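Local coordinates for protein Pre-mRNA-splicing factor SAD1 (Saccharomyces cerevisiae, PDB 4MSX) that promotes assembly of newly made U4 snRNA into the U4/U6 snRNP and is required for pre-mRNA splicing, although its ubiquitin-protease fold is catalytically inactive, at residues F153-Y159 with K232-K238; I184-N188 with H242-D247; H388-R393 with G434-S438; A415-H419 with K471-I475. One frame throughout, in Å; residues are numbered along the deposited sequence.

Overall arrangement
The four contacts fall into two touching pairs; contact 1 lies across the centre of the chain from contacts 3 and 4. Contact 1 joins the end of the predicted zinc-finger region to the ubiquitin-protease domain, and contact 2 lies 14 Å from it between centres; Ile234 CG1 packs 3.7 Å from Leu244 CD1 where they meet. Contacts 3 and 4, 17 Å apart between centres, are tied by a salt bridge from Arg393 NE to Glu472 OE1 at 2.8 Å and by a probable hydrogen bond between Ser438 OG and His419 NE2. Contacts 1 and 3 lie farthest apart, about 38 Å between centres. All four are away from the zinc site of Cys94, Cys97, His113 and His119.

Contact 1 (F153-Y159 with K232-K238); sequences FAAYPTY and KKIWSPK
Phe153 and Tyr159 meet Lys232 to Lys238 where two helices, 146-155 and 222-234, run out into loops; an ST turn at Ser236 shapes the second of these loops, and the contact joins the end of the predicted UBP-type zinc-finger region to the ubiquitin-protease domain. Lys238 crosses one face of the Phe153 ring at about a right angle, with CE 3.8 Å from the ring centroid (CH-pi) and NZ 3.9 Å from it (cation-pi). A bend at chi3 (50°) turns the end of the lysine over the ring. Pro157 CA lies over the opposite face, so the phenyl group is sandwiched, while Ser236 OG sits in plane at its edge. Pro157 CG packs on Lys233 CG and Ser236 CB, and Pro237 CD approaches the Tyr159 ring.

Among the polar links, two lysines reach backbone carbonyls through water. Lys233 NZ and Ala155 O share water 1, Lys232 NZ and Pro157 O share water 2; the first ammonium also forms a salt bridge with Asp77, and the second hydrogen-bonds to Phe212 O and Asn215 O. From the loop, Tyr159 OH donates to Lys232 O in the last turn of helix 222-234 at 2.6 Å, a short bond lying in the carbonyl plane.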
loop_
_atom_site.group_PDB
_atom_site.type_symbol
_atom_site.label_atom_id
_atom_site.label_comp_id
_atom_site.label_asym_id
_atom_site.label_seq_id
_atom_site.Cartn_x
_atom_site.Cartn_y
_atom_site.Cartn_z
ATOM N N PHE A 153 3.375 -18.567 -9.103
ATOM C CA PHE A 153 3.697 -17.125 -9.157
ATOM C C PHE A 153 2.506 -16.276 -8.611
ATOM O O PHE A 153 2.710 -15.232 -7.964
ATOM C CB PHE A 153 3.970 -16.730 -10.567
ATOM C CG PHE A 153 4.583 -15.348 -10.705
ATOM C CD1 PHE A 153 3.787 -14.209 -10.642
ATOM C CD2 PHE A 153 5.952 -15.210 -10.919
ATOM C CE1 PHE A 153 4.348 -12.928 -10.805
ATOM C CE2 PHE A 153 6.530 -13.909 -11.086
ATOM C CZ PHE A 153 5.719 -12.796 -11.040
ATOM N N ALA A 154 1.269 -16.716 -8.875
ATOM C CA ALA A 154 0.084 -16.035 -8.354
ATOM C C ALA A 154 0.053 -16.068 -6.827
ATOM O O ALA A 154 -0.449 -15.118 -6.179
ATOM C CB ALA A 154 -1.233 -16.681 -8.925
ATOM N N ALA A 155 0.558 -17.161 -6.243
ATOM C CA ALA A 155 0.624 -17.296 -4.785
ATOM C C ALA A 155 1.812 -16.537 -4.159
ATOM O O ALA A 155 1.733 -16.089 -3.001
ATOM C CB ALA A 155 0.708 -18.806 -4.378
ATOM N N TYR A 156 2.906 -16.396 -4.913
ATOM C CA TYR A 156 4.114 -15.816 -4.372
ATOM C C TYR A 156 4.988 -15.264 -5.524
ATOM O O TYR A 156 5.837 -15.943 -6.012
ATOM C CB TYR A 156 4.854 -16.884 -3.561
ATOM C CG TYR A 156 6.049 -16.349 -2.838
ATOM C CD1 TYR A 156 5.898 -15.750 -1.595
ATOM C CD2 TYR A 156 7.331 -16.417 -3.386
ATOM C CE1 TYR A 156 6.963 -15.229 -0.896
ATOM C CE2 TYR A 156 8.437 -15.873 -2.679
ATOM C CZ TYR A 156 8.222 -15.257 -1.438
ATOM O OH TYR A 156 9.241 -14.733 -0.672
ATOM N N PRO A 157 4.693 -14.052 -6.016
ATOM C CA PRO A 157 5.415 -13.473 -7.152
ATOM C C PRO A 157 6.907 -13.404 -6.850
ATOM O O PRO A 157 7.279 -13.162 -5.703
ATOM C CB PRO A 157 4.814 -12.060 -7.288
ATOM C CG PRO A 157 3.396 -12.233 -6.734
ATOM C CD PRO A 157 3.597 -13.186 -5.563
ATOM N N THR A 158 7.724 -13.666 -7.872
ATOM C CA THR A 158 9.178 -13.673 -7.729
ATOM C C THR A 158 9.764 -12.744 -8.784
ATOM O O THR A 158 9.165 -12.517 -9.842
ATOM C CB THR A 158 9.786 -15.094 -7.923
ATOM O OG1 THR A 158 9.217 -15.691 -9.094
ATOM C CG2 THR A 158 9.510 -15.985 -6.698
ATOM N N TYR A 159 10.918 -12.147 -8.487
ATOM C CA TYR A 159 11.442 -11.115 -9.367
ATOM C C TYR A 159 12.976 -11.243 -9.359
ATOM O O TYR A 159 13.528 -11.703 -8.372
ATOM C CB TYR A 159 11.107 -9.698 -8.811
ATOM C CG TYR A 159 9.598 -9.458 -8.696
ATOM C CD1 TYR A 159 8.879 -8.992 -9.790
ATOM C CD2 TYR A 159 8.908 -9.746 -7.514
ATOM C CE1 TYR A 159 7.511 -8.800 -9.724
ATOM C CE2 TYR A 159 7.512 -9.513 -7.426
ATOM C CZ TYR A 159 6.835 -9.057 -8.547
ATOM O OH TYR A 159 5.492 -8.825 -8.564
ATOM N N LYS A 232 4.800 -7.647 -3.069
ATOM C CA LYS A 232 5.084 -8.466 -4.270
ATOM C C LYS A 232 3.879 -8.626 -5.196
ATOM O O LYS A 232 4.027 -8.622 -6.443
ATOM C CB LYS A 232 5.599 -9.847 -3.869
ATOM C CG LYS A 232 6.999 -9.791 -3.190
ATOM C CD LYS A 232 7.246 -11.192 -2.536
ATOM C CE LYS A 232 8.442 -11.254 -1.628
ATOM N NZ LYS A 232 9.631 -11.142 -2.420
ATOM N N LYS A 233 2.673 -8.754 -4.626
ATOM C CA LYS A 233 1.503 -8.838 -5.492
ATOM C C LYS A 233 1.160 -7.526 -6.108
ATOM O O LYS A 233 0.667 -7.499 -7.242
ATOM C CB LYS A 233 0.260 -9.338 -4.669
ATOM C CG LYS A 233 0.424 -10.833 -4.311
ATOM C CD LYS A 233 -0.682 -11.302 -3.301
ATOM C CE LYS A 233 -0.588 -12.843 -3.136
ATOM N NZ LYS A 233 -1.641 -13.257 -2.053
ATOM N N ILE A 234 1.333 -6.414 -5.349
ATOM C CA ILE A 234 0.980 -5.098 -5.922
ATOM C C ILE A 234 1.729 -4.871 -7.249
ATOM O O ILE A 234 1.206 -4.238 -8.191
ATOM C CB ILE A 234 1.307 -3.996 -4.893
ATOM C CG1 ILE A 234 0.176 -3.999 -3.819
ATOM C CG2 ILE A 234 1.508 -2.598 -5.571
ATOM C CD1 ILE A 234 0.582 -3.175 -2.565
ATOM N N TRP A 235 2.949 -5.407 -7.319
ATOM C CA TRP A 235 3.790 -5.190 -8.527
ATOM C C TRP A 235 3.675 -6.332 -9.557
ATOM O O TRP A 235 4.333 -6.304 -10.599
ATOM C CB TRP A 235 5.269 -4.950 -8.126
ATOM C CG TRP A 235 5.368 -3.516 -7.653
ATOM C CD1 TRP A 235 5.316 -3.048 -6.356
ATOM C CD2 TRP A 235 5.450 -2.381 -8.495
ATOM N NE1 TRP A 235 5.396 -1.634 -6.361
ATOM C CE2 TRP A 235 5.454 -1.222 -7.670
ATOM C CE3 TRP A 235 5.533 -2.220 -9.891
ATOM C CZ2 TRP A 235 5.548 0.101 -8.219
ATOM C CZ3 TRP A 235 5.610 -0.945 -10.428
ATOM C CH2 TRP A 235 5.637 0.213 -9.591
ATOM N N SER A 236 2.846 -7.350 -9.279
ATOM C CA SER A 236 2.881 -8.507 -10.156
ATOM C C SER A 236 2.462 -8.158 -11.573
ATOM O O SER A 236 1.399 -7.559 -11.788
ATOM C CB SER A 236 1.966 -9.634 -9.623
ATOM O OG SER A 236 1.811 -10.570 -10.677
ATOM N N PRO A 237 3.293 -8.522 -12.567
ATOM C CA PRO A 237 2.902 -8.304 -13.971
ATOM C C PRO A 237 2.079 -9.485 -14.557
ATOM O O PRO A 237 1.802 -9.478 -15.755
ATOM C CB PRO A 237 4.271 -8.215 -14.716
ATOM C CG PRO A 237 5.151 -9.166 -13.966
ATOM C CD PRO A 237 4.653 -9.069 -12.448
ATOM N N LYS A 238 1.712 -10.460 -13.731
ATOM C CA LYS A 238 0.944 -11.632 -14.206
ATOM C C LYS A 238 -0.308 -11.955 -13.351
ATOM O O LYS A 238 -0.680 -13.123 -13.169
ATOM C CB LYS A 238 1.885 -12.853 -14.197
ATOM C CG LYS A 238 2.983 -12.748 -15.261
ATOM C CD LYS A 238 4.286 -13.511 -14.883
ATOM C CE LYS A 238 4.106 -14.937 -14.437
ATOM N NZ LYS A 238 5.417 -15.714 -14.437
HETATM O O HOH W 1 -0.457 -15.709 -1.476
HETATM O O HOH W 2 9.641 -13.264 -4.254
#

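Contact 2 (I184-N188 with H242-D247); sequences IGFTN and HHLSVD
Phe186 and Leu244 pair as neighbours in a short two-stranded parallel sheet, where Leu244 N donates to Gly185 O and Thr187 N to Leu244 O, both bonds 3.0 Å long. From the Phe186 backbone, CB passes 3.6 Å from Leu244 O; CG follows, and CD2 comes to 3.8 Å from Leu244 CB. Farther out, CE2 touches Val246 CG1 at 3.9 Å and also approaches Leu244 CD1, and CZ, the tip, packs against Ile234 CG1 of helix 222-234. Leu244 is shared, because Ile184 CD1 presses against its CG from another direction at 3.6 Å.

Beyond the paired residues the link becomes polar. Asn188 ND2 donates almost straight to Asp247 OD2 (3.0 Å, 178°), in the plane of its own amide but from above the carboxylate plane. Water 4 joins Thr187 O, Val246 N and Asp247 OD1, filling in where direct backbone pairing stops.

Asn188 and Val246 hold the N-cap positions of helices 189-203 and 247-256, with two residues between each strand and its helix. Phe186 stacks on His196 and touches Leu200 of helix 189-203, and Leu244 joins it on Ile234. The small sheet thus lies against two helices of the ubiquitin-protease domain.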
loop_
_atom_site.group_PDB
_atom_site.type_symbol
_atom_site.label_atom_id
_atom_site.label_comp_id
_atom_site.label_asym_id
_atom_site.label_seq_id
_atom_site.Cartn_x
_atom_site.Cartn_y
_atom_site.Cartn_z
ATOM N N ILE A 184 -2.450 -0.647 -9.424
ATOM C CA ILE A 184 -3.706 -1.377 -9.417
ATOM C C ILE A 184 -4.500 -1.038 -8.150
ATOM O O ILE A 184 -3.939 -0.522 -7.186
ATOM C CB ILE A 184 -3.485 -2.901 -9.464
ATOM C CG1 ILE A 184 -2.660 -3.358 -8.263
ATOM C CG2 ILE A 184 -2.781 -3.318 -10.765
ATOM C CD1 ILE A 184 -2.489 -4.844 -8.202
ATOM N N GLY A 185 -5.793 -1.342 -8.192
ATOM C CA GLY A 185 -6.689 -1.108 -7.096
ATOM C C GLY A 185 -7.030 -2.381 -6.335
ATOM O O GLY A 185 -6.424 -3.492 -6.533
ATOM N N PHE A 186 -8.007 -2.198 -5.437
ATOM C CA PHE A 186 -8.253 -3.143 -4.376
ATOM C C PHE A 186 -9.766 -3.209 -4.164
ATOM O O PHE A 186 -10.469 -2.177 -4.267
ATOM C CB PHE A 186 -7.638 -2.684 -3.040
ATOM C CG PHE A 186 -6.118 -2.584 -3.039
ATOM C CD1 PHE A 186 -5.503 -1.433 -3.523
ATOM C CD2 PHE A 186 -5.344 -3.620 -2.527
ATOM C CE1 PHE A 186 -4.123 -1.301 -3.543
ATOM C CE2 PHE A 186 -3.923 -3.509 -2.530
ATOM C CZ PHE A 186 -3.333 -2.328 -3.025
ATOM N N THR A 187 -10.243 -4.406 -3.834
ATOM C CA THR A 187 -11.643 -4.555 -3.444
ATOM C C THR A 187 -11.879 -4.059 -2.011
ATOM O O THR A 187 -10.947 -3.918 -1.204
ATOM C CB THR A 187 -12.072 -6.046 -3.636
ATOM O OG1 THR A 187 -11.085 -6.899 -3.049
ATOM C CG2 THR A 187 -12.141 -6.379 -5.139
ATOM N N ASN A 188 -13.151 -3.818 -1.698
ATOM C CA ASN A 188 -13.566 -3.401 -0.364
ATOM C C ASN A 188 -12.914 -2.094 0.116
ATOM O O ASN A 188 -12.506 -1.975 1.263
ATOM C CB ASN A 188 -13.322 -4.488 0.669
ATOM C CG ASN A 188 -14.309 -4.340 1.890
ATOM O OD1 ASN A 188 -15.080 -3.393 1.915
ATOM N ND2 ASN A 188 -14.236 -5.231 2.855
ATOM N N HIS A 242 -7.013 -8.078 -12.256
ATOM C CA HIS A 242 -6.211 -6.878 -12.143
ATOM C C HIS A 242 -6.506 -6.023 -10.870
ATOM O O HIS A 242 -6.433 -4.793 -10.919
ATOM C CB HIS A 242 -6.388 -6.018 -13.411
ATOM C CG HIS A 242 -7.748 -5.415 -13.532
ATOM N ND1 HIS A 242 -8.871 -6.011 -12.994
ATOM C CD2 HIS A 242 -8.171 -4.260 -14.097
ATOM C CE1 HIS A 242 -9.930 -5.256 -13.237
ATOM N NE2 HIS A 242 -9.529 -4.187 -13.903
ATOM N N HIS A 243 -6.788 -6.669 -9.751
ATOM C CA HIS A 243 -7.010 -5.988 -8.455
ATOM C C HIS A 243 -6.755 -6.949 -7.316
ATOM O O HIS A 243 -6.671 -8.164 -7.524
ATOM C CB HIS A 243 -8.432 -5.419 -8.321
ATOM C CG HIS A 243 -9.513 -6.368 -8.723
ATOM N ND1 HIS A 243 -10.037 -7.311 -7.864
ATOM C CD2 HIS A 243 -10.198 -6.493 -9.882
ATOM C CE1 HIS A 243 -10.994 -7.983 -8.481
ATOM N NE2 HIS A 243 -11.103 -7.514 -9.708
ATOM N N LEU A 244 -6.533 -6.421 -6.130
ATOM C CA LEU A 244 -6.114 -7.266 -5.034
ATOM C C LEU A 244 -7.106 -7.129 -3.900
ATOM O O LEU A 244 -7.833 -6.144 -3.855
ATOM C CB LEU A 244 -4.743 -6.836 -4.510
ATOM C CG LEU A 244 -3.631 -6.977 -5.548
ATOM C CD1 LEU A 244 -2.382 -6.361 -4.936
ATOM C CD2 LEU A 244 -3.471 -8.504 -5.869
ATOM N N SER A 245 -7.083 -8.083 -2.973
ATOM C CA SER A 245 -7.827 -7.899 -1.723
ATOM C C SER A 245 -6.786 -7.859 -0.628
ATOM O O SER A 245 -5.938 -8.750 -0.591
ATOM C CB SER A 245 -8.814 -9.075 -1.461
ATOM O OG SER A 245 -9.308 -8.967 -0.114
ATOM N N VAL A 246 -6.840 -6.882 0.289
ATOM C CA VAL A 246 -5.998 -7.024 1.480
ATOM C C VAL A 246 -6.796 -7.080 2.798
ATOM O O VAL A 246 -6.246 -6.819 3.869
ATOM C CB VAL A 246 -4.927 -5.892 1.548
ATOM C CG1 VAL A 246 -3.905 -6.060 0.370
ATOM C CG2 VAL A 246 -5.637 -4.510 1.518
ATOM N N ASP A 247 -8.064 -7.481 2.698
ATOM C CA ASP A 247 -8.950 -7.604 3.885
ATOM C C ASP A 247 -8.296 -8.495 4.932
ATOM O O ASP A 247 -8.210 -8.130 6.103
ATOM C CB ASP A 247 -10.307 -8.210 3.519
ATOM C CG ASP A 247 -11.112 -7.348 2.621
ATOM O OD1 ASP A 247 -10.568 -6.454 1.912
ATOM O OD2 ASP A 247 -12.340 -7.512 2.611
HETATM O O HOH W 3 -7.018 -2.283 -10.733
HETATM O O HOH W 4 -8.941 -4.994 0.380
HETATM O O HOH W 5 -11.649 -7.456 -0.545
HETATM O O HOH W 6 -9.830 -8.779 -5.090
#

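Contact 3 (H388-R393 with G434-S438); sequences HPVKNR and GDEKS
Val390 to Arg393 form a type I beta turn, and its first two residues present successive N-H groups to Asp435 of the facing loop. In this surface contact of the ubiquitin-protease domain, a loop between strands 374-379 and 397-399 meets the segment leading into strand 438-446. The carboxylate takes both N-H groups: Val390 N donates to OD2 at 2.7 Å and Lys391 N to OD1 at 2.8 Å, each through the syn lone pair, a two-pronged grip on the start of the turn. The aspartate reaches them because its CG lies trans to the backbone N (chi1 -153°). Pro389 CD packs close to the same OD2, and the His388 imidazole lies beside the chain entering Asp435, with Gly434 O over one ring face.

Val390 packs between Asp435 and Ser438. Its CB comes within 3.4 Å of Glu436 O, and CG2 lies 3.7 Å from Ser438 OG, a hydroxyl whose polar partner is His419.

Glu436 crosses Arg393 at about a right angle, their carboxylate and guanidinium planes 45° apart. The salt bridge from NH1 to OE1 is long at 3.5 Å, and water 7 bridges the same two atoms. NH1 also donates to Val390 O at 3.1 Å, from above the carbonyl plane, while Arg393 N reaches that oxygen from the opposite face.

The chemistry implies a turn held through its backbone by one anion and braced by an arginine shared between two acids, Glu436 and Glu472. The negative charge of Asp435 is probably eased by its two amide donors.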
loop_
_atom_site.group_PDB
_atom_site.type_symbol
_atom_site.label_atom_id
_atom_site.label_comp_id
_atom_site.label_asym_id
_atom_site.label_seq_id
_atom_site.Cartn_x
_atom_site.Cartn_y
_atom_site.Cartn_z
ATOM N N HIS A 388 -18.257 16.616 15.074
ATOM C CA HIS A 388 -18.305 16.313 13.626
ATOM C C HIS A 388 -17.028 16.722 12.905
ATOM O O HIS A 388 -17.058 17.590 11.997
ATOM C CB HIS A 388 -19.461 17.031 12.913
ATOM C CG HIS A 388 -20.817 16.608 13.368
ATOM N ND1 HIS A 388 -21.069 15.361 13.895
ATOM C CD2 HIS A 388 -21.997 17.271 13.378
ATOM C CE1 HIS A 388 -22.350 15.273 14.207
ATOM N NE2 HIS A 388 -22.934 16.419 13.903
ATOM N N PRO A 389 -15.910 16.088 13.268
ATOM C CA PRO A 389 -14.593 16.438 12.681
ATOM C C PRO A 389 -14.536 16.395 11.140
ATOM O O PRO A 389 -13.811 17.203 10.504
ATOM C CB PRO A 389 -13.644 15.358 13.232
ATOM C CG PRO A 389 -14.436 14.510 14.181
ATOM C CD PRO A 389 -15.889 14.855 14.079
ATOM N N VAL A 390 -15.221 15.438 10.518
ATOM C CA VAL A 390 -15.156 15.343 9.068
ATOM C C VAL A 390 -15.914 16.491 8.447
ATOM O O VAL A 390 -15.358 17.281 7.670
ATOM C CB VAL A 390 -15.665 13.971 8.548
ATOM C CG1 VAL A 390 -15.524 13.868 7.022
ATOM C CG2 VAL A 390 -14.874 12.841 9.212
ATOM N N LYS A 391 -17.180 16.645 8.815
ATOM C CA LYS A 391 -17.966 17.761 8.265
ATOM C C LYS A 391 -17.316 19.131 8.476
ATOM O O LYS A 391 -17.377 20.006 7.611
ATOM C CB LYS A 391 -19.351 17.803 8.935
ATOM C CG LYS A 391 -20.275 18.815 8.317
ATOM C CD LYS A 391 -21.718 18.577 8.835
ATOM C CE LYS A 391 -22.756 19.359 8.018
ATOM N NZ LYS A 391 -24.181 18.960 8.330
ATOM N N ASN A 392 -16.733 19.333 9.665
ATOM C CA ASN A 392 -16.135 20.615 10.017
ATOM C C ASN A 392 -14.646 20.749 9.661
ATOM O O ASN A 392 -13.954 21.624 10.186
ATOM C CB ASN A 392 -16.346 20.843 11.517
ATOM C CG ASN A 392 -17.813 21.081 11.823
ATOM O OD1 ASN A 392 -18.456 21.824 11.093
ATOM N ND2 ASN A 392 -18.359 20.353 12.783
ATOM N N ARG A 393 -14.172 19.887 8.767
ATOM C CA ARG A 393 -12.742 19.854 8.420
ATOM C C ARG A 393 -12.295 21.124 7.675
ATOM O O ARG A 393 -13.107 21.865 7.095
ATOM C CB ARG A 393 -12.436 18.639 7.521
ATOM C CG ARG A 393 -12.941 18.820 6.099
ATOM C CD ARG A 393 -12.922 17.467 5.305
ATOM N NE ARG A 393 -13.441 17.640 3.949
ATOM C CZ ARG A 393 -14.741 17.712 3.658
ATOM N NH1 ARG A 393 -15.676 17.597 4.623
ATOM N NH2 ARG A 393 -15.105 17.870 2.406
ATOM N N GLY A 434 -25.220 12.374 12.656
ATOM C CA GLY A 434 -23.818 12.063 12.912
ATOM C C GLY A 434 -22.924 12.620 11.782
ATOM O O GLY A 434 -23.399 13.371 10.922
ATOM N N ASP A 435 -21.640 12.256 11.775
ATOM C CA ASP A 435 -20.662 12.946 10.903
ATOM C C ASP A 435 -20.724 12.503 9.444
ATOM O O ASP A 435 -21.275 11.455 9.127
ATOM C CB ASP A 435 -19.246 12.718 11.443
ATOM C CG ASP A 435 -18.271 13.845 11.058
ATOM O OD1 ASP A 435 -18.645 14.756 10.264
ATOM O OD2 ASP A 435 -17.129 13.803 11.559
ATOM N N GLU A 436 -20.125 13.288 8.555
ATOM C CA GLU A 436 -19.868 12.796 7.197
ATOM C C GLU A 436 -18.798 11.669 7.264
ATOM O O GLU A 436 -18.058 11.570 8.256
ATOM C CB GLU A 436 -19.446 13.935 6.285
ATOM C CG GLU A 436 -20.593 14.892 5.978
ATOM C CD GLU A 436 -20.170 16.087 5.122
ATOM O OE1 GLU A 436 -19.004 16.531 5.234
ATOM O OE2 GLU A 436 -21.000 16.580 4.330
ATOM N N LYS A 437 -18.771 10.809 6.253
ATOM C CA LYS A 437 -17.819 9.699 6.219
ATOM C C LYS A 437 -16.668 9.986 5.235
ATOM O O LYS A 437 -16.880 10.472 4.120
ATOM C CB LYS A 437 -18.473 8.395 5.794
ATOM C CG LYS A 437 -17.618 7.202 6.218
ATOM C CD LYS A 437 -17.827 5.945 5.385
ATOM C CE LYS A 437 -16.703 4.951 5.660
ATOM N NZ LYS A 437 -16.573 4.690 7.134
ATOM N N SER A 438 -15.455 9.666 5.661
ATOM C CA SER A 438 -14.257 9.881 4.788
ATOM C C SER A 438 -14.049 8.711 3.828
ATOM O O SER A 438 -14.179 7.544 4.230
ATOM C CB SER A 438 -13.033 9.990 5.679
ATOM O OG SER A 438 -13.060 11.180 6.481
HETATM O O HOH W 7 -18.299 18.007 3.018
#

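Contact 4 (A415-H419 with K471-I475); sequences ANVVH and KETFI
His419 and Glu472 both carry CG trans to the backbone N (chi1 177° and -168°), which lays their side chains side by side, pointing the same way. His419 ND1 can therefore donate to Glu472 OE2 at 2.9 Å, though the bond is bent (135°) and meets the oxygen from above the carboxylate plane. Ser438 and Arg393 are their respective other partners.

Their strands run antiparallel through a classic beta bulge, with Phe474 and Ile475 both opposite Val417. Val417 O takes a firm bond from Phe474 N at 2.8 Å and a weak one from Ile475 N, while Val417 N donates to Ile475 O at 2.7 Å, nearly straight. On the face of Val418 and Thr473, opposite to that of Val417 and Ile475, Thr473 OG1 donates to Asn416 OD1 at 2.7 Å, in the carbonyl plane, and Lys471 CB packs on Val418 CG1 at 3.6 Å.

This pairing of strands 409-421 and 472-480 belongs to the large mixed sheet of the ubiquitin-protease domain. Strand 438-446 lies along the far edge of 409-421, and strand 374-379 pairs with 472-480. Val417 and Ile475 pack on Leu201 of helix 189-203 and Pro266 of helix 266-280.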
loop_
_atom_site.group_PDB
_atom_site.type_symbol
_atom_site.label_atom_id
_atom_site.label_comp_id
_atom_site.label_asym_id
_atom_site.label_seq_id
_atom_site.Cartn_x
_atom_site.Cartn_y
_atom_site.Cartn_z
ATOM N N ALA A 415 3.248 11.082 -5.247
ATOM C CA ALA A 415 1.998 10.459 -4.794
ATOM C C ALA A 415 1.167 11.509 -4.070
ATOM O O ALA A 415 1.726 12.384 -3.369
ATOM C CB ALA A 415 2.317 9.294 -3.826
ATOM N N ASN A 416 -0.148 11.399 -4.231
ATOM C CA ASN A 416 -1.097 12.361 -3.655
ATOM C C ASN A 416 -2.310 11.568 -3.122
ATOM O O ASN A 416 -2.996 10.918 -3.901
ATOM C CB ASN A 416 -1.515 13.341 -4.764
ATOM C CG ASN A 416 -2.342 14.528 -4.233
ATOM O OD1 ASN A 416 -2.007 15.112 -3.222
ATOM N ND2 ASN A 416 -3.448 14.835 -4.893
ATOM N N VAL A 417 -2.523 11.560 -1.803
ATOM C CA VAL A 417 -3.702 10.865 -1.250
ATOM C C VAL A 417 -4.755 11.938 -1.031
ATOM O O VAL A 417 -4.501 12.924 -0.336
ATOM C CB VAL A 417 -3.356 10.196 0.057
ATOM C CG1 VAL A 417 -4.611 9.451 0.688
ATOM C CG2 VAL A 417 -2.236 9.121 -0.208
ATOM N N VAL A 418 -5.938 11.695 -1.558
ATOM C CA VAL A 418 -6.996 12.683 -1.600
ATOM C C VAL A 418 -8.164 12.240 -0.742
ATOM O O VAL A 418 -8.501 11.035 -0.669
ATOM C CB VAL A 418 -7.455 12.821 -3.062
ATOM C CG1 VAL A 418 -8.829 13.421 -3.145
ATOM C CG2 VAL A 418 -6.385 13.669 -3.830
ATOM N N HIS A 419 -8.801 13.220 -0.105
ATOM C CA HIS A 419 -9.917 12.947 0.779
ATOM C C HIS A 419 -11.222 13.265 0.025
ATOM O O HIS A 419 -11.343 14.306 -0.580
ATOM C CB HIS A 419 -9.810 13.820 2.037
ATOM C CG HIS A 419 -10.959 13.648 2.980
ATOM N ND1 HIS A 419 -11.806 14.682 3.314
ATOM C CD2 HIS A 419 -11.413 12.556 3.647
ATOM C CE1 HIS A 419 -12.728 14.236 4.152
ATOM N NE2 HIS A 419 -12.508 12.952 4.377
ATOM N N LYS A 471 -8.580 18.551 -6.044
ATOM C CA LYS A 471 -9.197 17.684 -5.011
ATOM C C LYS A 471 -8.522 17.924 -3.675
ATOM O O LYS A 471 -7.396 18.495 -3.618
ATOM C CB LYS A 471 -9.018 16.202 -5.427
ATOM C CG LYS A 471 -9.791 15.883 -6.702
ATOM C CD LYS A 471 -10.030 14.382 -6.882
ATOM C CE LYS A 471 -10.913 14.098 -8.108
ATOM N NZ LYS A 471 -10.974 12.628 -8.490
ATOM N N GLU A 472 -9.154 17.455 -2.606
ATOM C CA GLU A 472 -8.642 17.777 -1.282
ATOM C C GLU A 472 -7.439 16.889 -0.883
ATOM O O GLU A 472 -7.645 15.772 -0.363
ATOM C CB GLU A 472 -9.754 17.587 -0.289
ATOM C CG GLU A 472 -9.451 18.154 1.088
ATOM C CD GLU A 472 -10.561 17.879 2.108
ATOM O OE1 GLU A 472 -11.681 18.403 1.929
ATOM O OE2 GLU A 472 -10.320 17.141 3.104
ATOM N N THR A 473 -6.229 17.416 -1.059
ATOM C CA THR A 473 -5.007 16.685 -0.735
ATOM C C THR A 473 -4.882 16.502 0.789
ATOM O O THR A 473 -5.175 17.417 1.601
ATOM C CB THR A 473 -3.730 17.364 -1.324
ATOM O OG1 THR A 473 -2.612 16.536 -1.028
ATOM C CG2 THR A 473 -3.493 18.786 -0.698
ATOM N N PHE A 474 -4.503 15.293 1.197
ATOM C CA PHE A 474 -4.337 14.987 2.623
ATOM C C PHE A 474 -2.882 14.584 2.921
ATOM O O PHE A 474 -2.299 15.042 3.901
ATOM C CB PHE A 474 -5.275 13.816 2.999
ATOM C CG PHE A 474 -5.214 13.421 4.455
ATOM C CD1 PHE A 474 -5.657 14.291 5.449
ATOM C CD2 PHE A 474 -4.770 12.144 4.822
ATOM C CE1 PHE A 474 -5.615 13.926 6.790
ATOM C CE2 PHE A 474 -4.730 11.773 6.175
ATOM C CZ PHE A 474 -5.156 12.636 7.154
ATOM N N ILE A 475 -2.321 13.666 2.116
ATOM C CA ILE A 475 -0.933 13.273 2.242
ATOM C C ILE A 475 -0.255 13.306 0.878
ATOM O O ILE A 475 -0.849 12.912 -0.120
ATOM C CB ILE A 475 -0.823 11.774 2.757
ATOM C CG1 ILE A 475 -0.933 11.731 4.270
ATOM C CG2 ILE A 475 0.506 11.135 2.307
ATOM C CD1 ILE A 475 -1.195 10.300 4.755
HETATM O O HOH W 8 -5.057 17.150 -4.525
HETATM O O HOH W 9 -11.568 15.917 -2.817
HETATM O O HOH W 10 -13.207 16.464 0.284
#